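PDB 3PN7: myosin regulatory light chain, which probably binds calcium and helps make the Mg-ATPase activity of molluscan muscle myosin depend on that ion. Local coordinates for residues B[43-48]-B[59-64]; B[116-119]-B[124-127]. All coordinates share one frame; numbering follows the deposited sequence.

Contact 1. Residues B[43-48]-B[59-64]; sequences NDLKEM and KELTAM. With MG (magnesium ion), chain G.
L45 and L61 meet in an apolar helix-helix contact within the N-terminal EF-hand pair, where helix 42-52, whose first turn carries the magnesium ligand D44, packs against helix 58-66. The two segment axes come within 10.2 Å and run at 124°, closer to antiparallel than to parallel. No hydrogen bond joins them; the contact rests on aliphatic carbon, which suits a buried face between helices. Leucine serves at both central positions: L45 CG lies 4.2 Å from L61 CD2, and one methyl of L45 bridges two residues of the facing helix, with CD2 3.9 Å from L61 O and 4.3 Å from M64 CB. K46 adds the edge of the contact. Its CG, anti to the carbonyl carbon (chi1 -70°), is modelled 3.2 Å from L61 CD1, too close for two carbons, so the exact fit is doubtful; the extended lysine crosses the leucine at about a right angle. A long lysine fits here because its methylenes can pack on leucine while NZ reaches on to a salt bridge with D58. One residue before L45, D44 faces another way: its OD2 binds the magnesium ion at 2.4 Å, with D33 and the backbone O of F39 as further ligands, while OD1 accepts a hydrogen bond from N35 N, N35 also belonging to the magnesium site. D44 and L45 are thus neighbours on one helical turn, one turned to the ion and the other to helix 58-66. Around the contact, L45 also touches I32 of helix 19-32 and L65 of helix 58-66, L61 rests on I42 and F49 of helix 42-52, and an apolar side chain of another protein's chain packs on L45.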
loop_
_atom_site.group_PDB
_atom_site.type_symbol
_atom_site.label_atom_id
_atom_site.label_comp_id
_atom_site.label_asym_id
_atom_site.label_seq_id
_atom_site.Cartn_x
_atom_site.Cartn_y
_atom_site.Cartn_z
ATOM N N ASN B 43 22.167 -3.291 41.153
ATOM C CA ASN B 43 23.337 -2.422 41.053
ATOM C C ASN B 43 23.667 -2.035 39.605
ATOM O O ASN B 43 24.007 -0.878 39.327
ATOM C CB ASN B 43 24.564 -3.072 41.707
ATOM C CG ASN B 43 24.348 -3.391 43.179
ATOM O OD1 ASN B 43 23.628 -2.679 43.895
ATOM N ND2 ASN B 43 24.974 -4.472 43.639
ATOM N N ASP B 44 23.570 -3.005 38.691
ATOM C CA ASP B 44 23.761 -2.751 37.264
ATOM C C ASP B 44 22.765 -1.726 36.772
ATOM O O ASP B 44 23.104 -0.802 36.034
ATOM C CB ASP B 44 23.571 -4.037 36.474
ATOM C CG ASP B 44 24.753 -4.963 36.586
ATOM O OD1 ASP B 44 25.869 -4.539 36.219
ATOM O OD2 ASP B 44 24.562 -6.121 37.018
ATOM N N LEU B 45 21.524 -1.903 37.201
ATOM C CA LEU B 45 20.429 -1.041 36.789
ATOM C C LEU B 45 20.640 0.370 37.328
ATOM O O LEU B 45 20.560 1.347 36.570
ATOM C CB LEU B 45 19.106 -1.616 37.302
ATOM C CG LEU B 45 17.882 -1.737 36.396
ATOM C CD1 LEU B 45 18.237 -2.204 35.019
ATOM C CD2 LEU B 45 16.886 -2.674 37.049
ATOM N N LYS B 46 20.907 0.478 38.631
ATOM C CA LYS B 46 21.213 1.774 39.248
ATOM C C LYS B 46 22.367 2.458 38.521
ATOM O O LYS B 46 22.299 3.645 38.185
ATOM C CB LYS B 46 21.623 1.605 40.716
ATOM C CG LYS B 46 20.528 1.193 41.670
ATOM C CD LYS B 46 20.946 1.506 43.108
ATOM C CE LYS B 46 19.837 1.225 44.098
ATOM N NZ LYS B 46 20.075 1.917 45.401
ATOM N N GLU B 47 23.434 1.695 38.298
ATOM C CA GLU B 47 24.590 2.188 37.561
ATOM C C GLU B 47 24.198 2.703 36.178
ATOM O O GLU B 47 24.540 3.829 35.806
ATOM C CB GLU B 47 25.658 1.098 37.430
ATOM C CG GLU B 47 27.028 1.673 37.216
ATOM C CD GLU B 47 27.353 2.749 38.259
ATOM O OE1 GLU B 47 27.126 2.497 39.464
ATOM O OE2 GLU B 47 27.807 3.851 37.872
ATOM N N MET B 48 23.484 1.879 35.412
ATOM C CA MET B 48 23.058 2.296 34.084
ATOM C C MET B 48 22.209 3.565 34.134
ATOM O O MET B 48 22.469 4.512 33.391
ATOM C CB MET B 48 22.314 1.181 33.356
ATOM C CG MET B 48 22.073 1.491 31.874
ATOM S SD MET B 48 23.593 1.440 30.886
ATOM C CE MET B 48 23.714 3.128 30.331
ATOM N N LYS B 59 12.524 0.968 44.630
ATOM C CA LYS B 59 11.299 0.210 44.472
ATOM C C LYS B 59 10.876 0.122 43.009
ATOM O O LYS B 59 10.270 -0.865 42.596
ATOM C CB LYS B 59 10.184 0.754 45.366
ATOM C CG LYS B 59 9.800 -0.223 46.470
ATOM C CD LYS B 59 11.042 -0.854 47.110
ATOM C CE LYS B 59 10.716 -2.205 47.733
ATOM N NZ LYS B 59 10.118 -3.145 46.730
ATOM N N GLU B 60 11.203 1.143 42.223
ATOM C CA GLU B 60 10.988 1.058 40.784
ATOM C C GLU B 60 11.934 0.006 40.212
ATOM O O GLU B 60 11.518 -0.845 39.431
ATOM C CB GLU B 60 11.205 2.408 40.101
ATOM C CG GLU B 60 10.187 3.481 40.484
ATOM C CD GLU B 60 10.419 4.817 39.766
ATOM O OE1 GLU B 60 10.877 5.780 40.428
ATOM O OE2 GLU B 60 10.136 4.904 38.544
ATOM N N LEU B 61 13.198 0.044 40.633
ATOM C CA LEU B 61 14.210 -0.885 40.118
ATOM C C LEU B 61 13.893 -2.335 40.461
ATOM O O LEU B 61 13.984 -3.219 39.606
ATOM C CB LEU B 61 15.589 -0.527 40.656
ATOM C CG LEU B 61 16.018 0.897 40.318
ATOM C CD1 LEU B 61 17.418 1.145 40.813
ATOM C CD2 LEU B 61 15.929 1.150 38.818
ATOM N N THR B 62 13.537 -2.567 41.720
ATOM C CA THR B 62 13.174 -3.888 42.179
ATOM C C THR B 62 12.012 -4.390 41.358
ATOM O O THR B 62 12.025 -5.527 40.900
ATOM C CB THR B 62 12.759 -3.883 43.668
ATOM O OG1 THR B 62 11.727 -2.909 43.860
ATOM C CG2 THR B 62 13.927 -3.517 44.547
ATOM N N ALA B 63 11.006 -3.541 41.176
ATOM C CA ALA B 63 9.833 -3.913 40.391
ATOM C C ALA B 63 10.185 -4.244 38.932
ATOM O O ALA B 63 9.624 -5.181 38.369
ATOM C CB ALA B 63 8.742 -2.838 40.472
ATOM N N MET B 64 11.114 -3.499 38.330
ATOM C CA MET B 64 11.568 -3.824 36.967
ATOM C C MET B 64 12.129 -5.231 36.917
ATOM O O MET B 64 11.815 -6.008 36.012
ATOM C CB MET B 64 12.634 -2.847 36.463
ATOM C CG MET B 64 12.130 -1.449 36.127
ATOM S SD MET B 64 13.459 -0.334 35.553
ATOM C CE MET B 64 13.905 -1.061 33.971
HETATM MG MG MG G . 25.859 -8.093 36.696
#

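Contact 2. Residues B[116-119]-B[124-127]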
loop_
_atom_site.group_PDB
_atom_site.type_symbol
_atom_site.label_atom_id
_atom_site.label_comp_id
_atom_site.label_asym_id
_atom_site.label_seq_id
_atom_site.Cartn_x
_atom_site.Cartn_y
_atom_site.Cartn_z
ATOM N N ASP B 116 -6.544 8.482 6.790
ATOM C CA ASP B 116 -7.354 7.581 5.979
ATOM C C ASP B 116 -6.669 6.227 5.853
ATOM O O ASP B 116 -7.289 5.187 6.097
ATOM C CB ASP B 116 -7.609 8.200 4.597
ATOM C CG ASP B 116 -8.584 7.383 3.751
ATOM O OD1 ASP B 116 -9.424 6.659 4.324
ATOM O OD2 ASP B 116 -8.512 7.477 2.507
ATOM N N LEU B 117 -5.387 6.233 5.493
ATOM C CA LEU B 117 -4.630 4.976 5.388
ATOM C C LEU B 117 -4.703 4.147 6.676
ATOM O O LEU B 117 -4.874 2.923 6.648
ATOM C CB LEU B 117 -3.162 5.253 5.060
ATOM C CG LEU B 117 -2.821 5.920 3.727
ATOM C CD1 LEU B 117 -1.403 6.510 3.780
ATOM C CD2 LEU B 117 -2.902 4.895 2.634
ATOM N N LEU B 118 -4.555 4.817 7.809
ATOM C CA LEU B 118 -4.371 4.127 9.080
ATOM C C LEU B 118 -5.702 3.560 9.543
ATOM O O LEU B 118 -5.783 2.435 10.028
ATOM C CB LEU B 118 -3.837 5.104 10.134
ATOM C CG LEU B 118 -2.387 5.072 10.666
ATOM C CD1 LEU B 118 -1.413 4.477 9.713
ATOM C CD2 LEU B 118 -1.934 6.448 11.087
ATOM N N GLU B 119 -6.747 4.364 9.394
ATOM C CA GLU B 119 -8.058 4.052 9.941
ATOM C C GLU B 119 -8.917 3.150 9.059
ATOM O O GLU B 119 -9.654 2.311 9.567
ATOM C CB GLU B 119 -8.811 5.349 10.235
ATOM C CG GLU B 119 -10.065 5.177 11.061
ATOM C CD GLU B 119 -10.582 6.492 11.602
ATOM O OE1 GLU B 119 -10.468 7.513 10.893
ATOM O OE2 GLU B 119 -11.103 6.507 12.735
ATOM N N ASN B 124 -6.996 -1.962 10.174
ATOM C CA ASN B 124 -7.621 -0.700 10.570
ATOM C C ASN B 124 -7.302 -0.278 11.980
ATOM O O ASN B 124 -7.466 -1.071 12.897
ATOM C CB ASN B 124 -9.149 -0.826 10.482
ATOM C CG ASN B 124 -9.614 -1.325 9.141
ATOM O OD1 ASN B 124 -9.249 -2.416 8.718
ATOM N ND2 ASN B 124 -10.444 -0.539 8.471
ATOM N N PHE B 125 -6.902 0.974 12.167
ATOM C CA PHE B 125 -6.814 1.516 13.520
ATOM C C PHE B 125 -8.220 1.782 14.024
ATOM O O PHE B 125 -9.042 2.331 13.288
ATOM C CB PHE B 125 -6.030 2.825 13.568
ATOM C CG PHE B 125 -4.553 2.646 13.736
ATOM C CD1 PHE B 125 -3.923 1.491 13.309
ATOM C CD2 PHE B 125 -3.787 3.645 14.325
ATOM C CE1 PHE B 125 -2.540 1.334 13.452
ATOM C CE2 PHE B 125 -2.407 3.498 14.463
ATOM C CZ PHE B 125 -1.789 2.340 14.029
ATOM N N ASN B 126 -8.497 1.388 15.268
ATOM C CA ASN B 126 -9.762 1.717 15.909
ATOM C C ASN B 126 -9.670 3.133 16.482
ATOM O O ASN B 126 -8.585 3.719 16.496
ATOM C CB ASN B 126 -10.095 0.688 16.984
ATOM C CG ASN B 126 -9.110 0.705 18.141
ATOM O OD1 ASN B 126 -8.588 1.766 18.514
ATOM N ND2 ASN B 126 -8.857 -0.471 18.727
ATOM N N LYS B 127 -10.790 3.687 16.942
ATOM C CA LYS B 127 -10.835 5.105 17.317
ATOM C C LYS B 127 -9.911 5.506 18.474
ATOM O O LYS B 127 -9.458 6.654 18.538
ATOM C CB LYS B 127 -12.267 5.554 17.611
ATOM C CG LYS B 127 -13.013 6.103 16.386
ATOM C CD LYS B 127 -14.038 7.174 16.785
ATOM C CE LYS B 127 -15.200 7.266 15.780
ATOM N NZ LYS B 127 -16.382 8.051 16.283
HETATM O O HOH W 1 -12.034 3.898 13.808
#
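F125 N donates to L118 O across 2.8 Å, a nearly straight bond with an N-H...O angle of 165°, and so ties the loop back onto the last turns of helix 111-120. One residue further along that helix, E119 O accepts a longer bond from N124 ND2 at 3.2 Å, bent to 137°, the oxygen standing out of the plane of the amide. With CG anti to the carbonyl carbon (chi1 -53°), the short asparagine side chain turns its nitrogen back to the helix end. With an alanine in its place, E119 O is likely to lose this donor, and the loop would keep F125 N as its backbone tie to the helix. The phenylalanine ring adds an apolar grip: L118 CG sits over one face, 4.2 Å from the centroid, in a CH-pi contact that suits a leucine and an aromatic ring lying side by side. At the outer edge, E119 is extended, its CG 3.8 Å from F125 O, and a water lies 3.0 Å from its OE2. Further out, M130 and T133 of helix 127-134 pack against the F125 side chain, and F134 packs on L118. N126 caps the start of that helix, OD1 accepting from E129 N. Two carbonyls near the helix C-terminus thus gain donors from the loop, while L118 and F125 bury their apolar side chains together and the glutamate keeps to the hydrated rim.

Contact 1 closes before contact 2 opens along the chain, and the two lie on opposite sides of its centre, 38 Å apart between centres and about 26 Å between nearest atoms. They share no helix or strand. Contact 1 joins helices 42-52 and 58-66 in the EF-hand pair that holds magnesium; contact 2 fastens the loop between helices 111-120 and 127-134, far from the annotated metal site. Each nevertheless links successive helices across a short connection, and both touch chains of other proteins in the assembly. The two contacts thus lie in different halves of the chain, one beside the magnesium ion and one away from it.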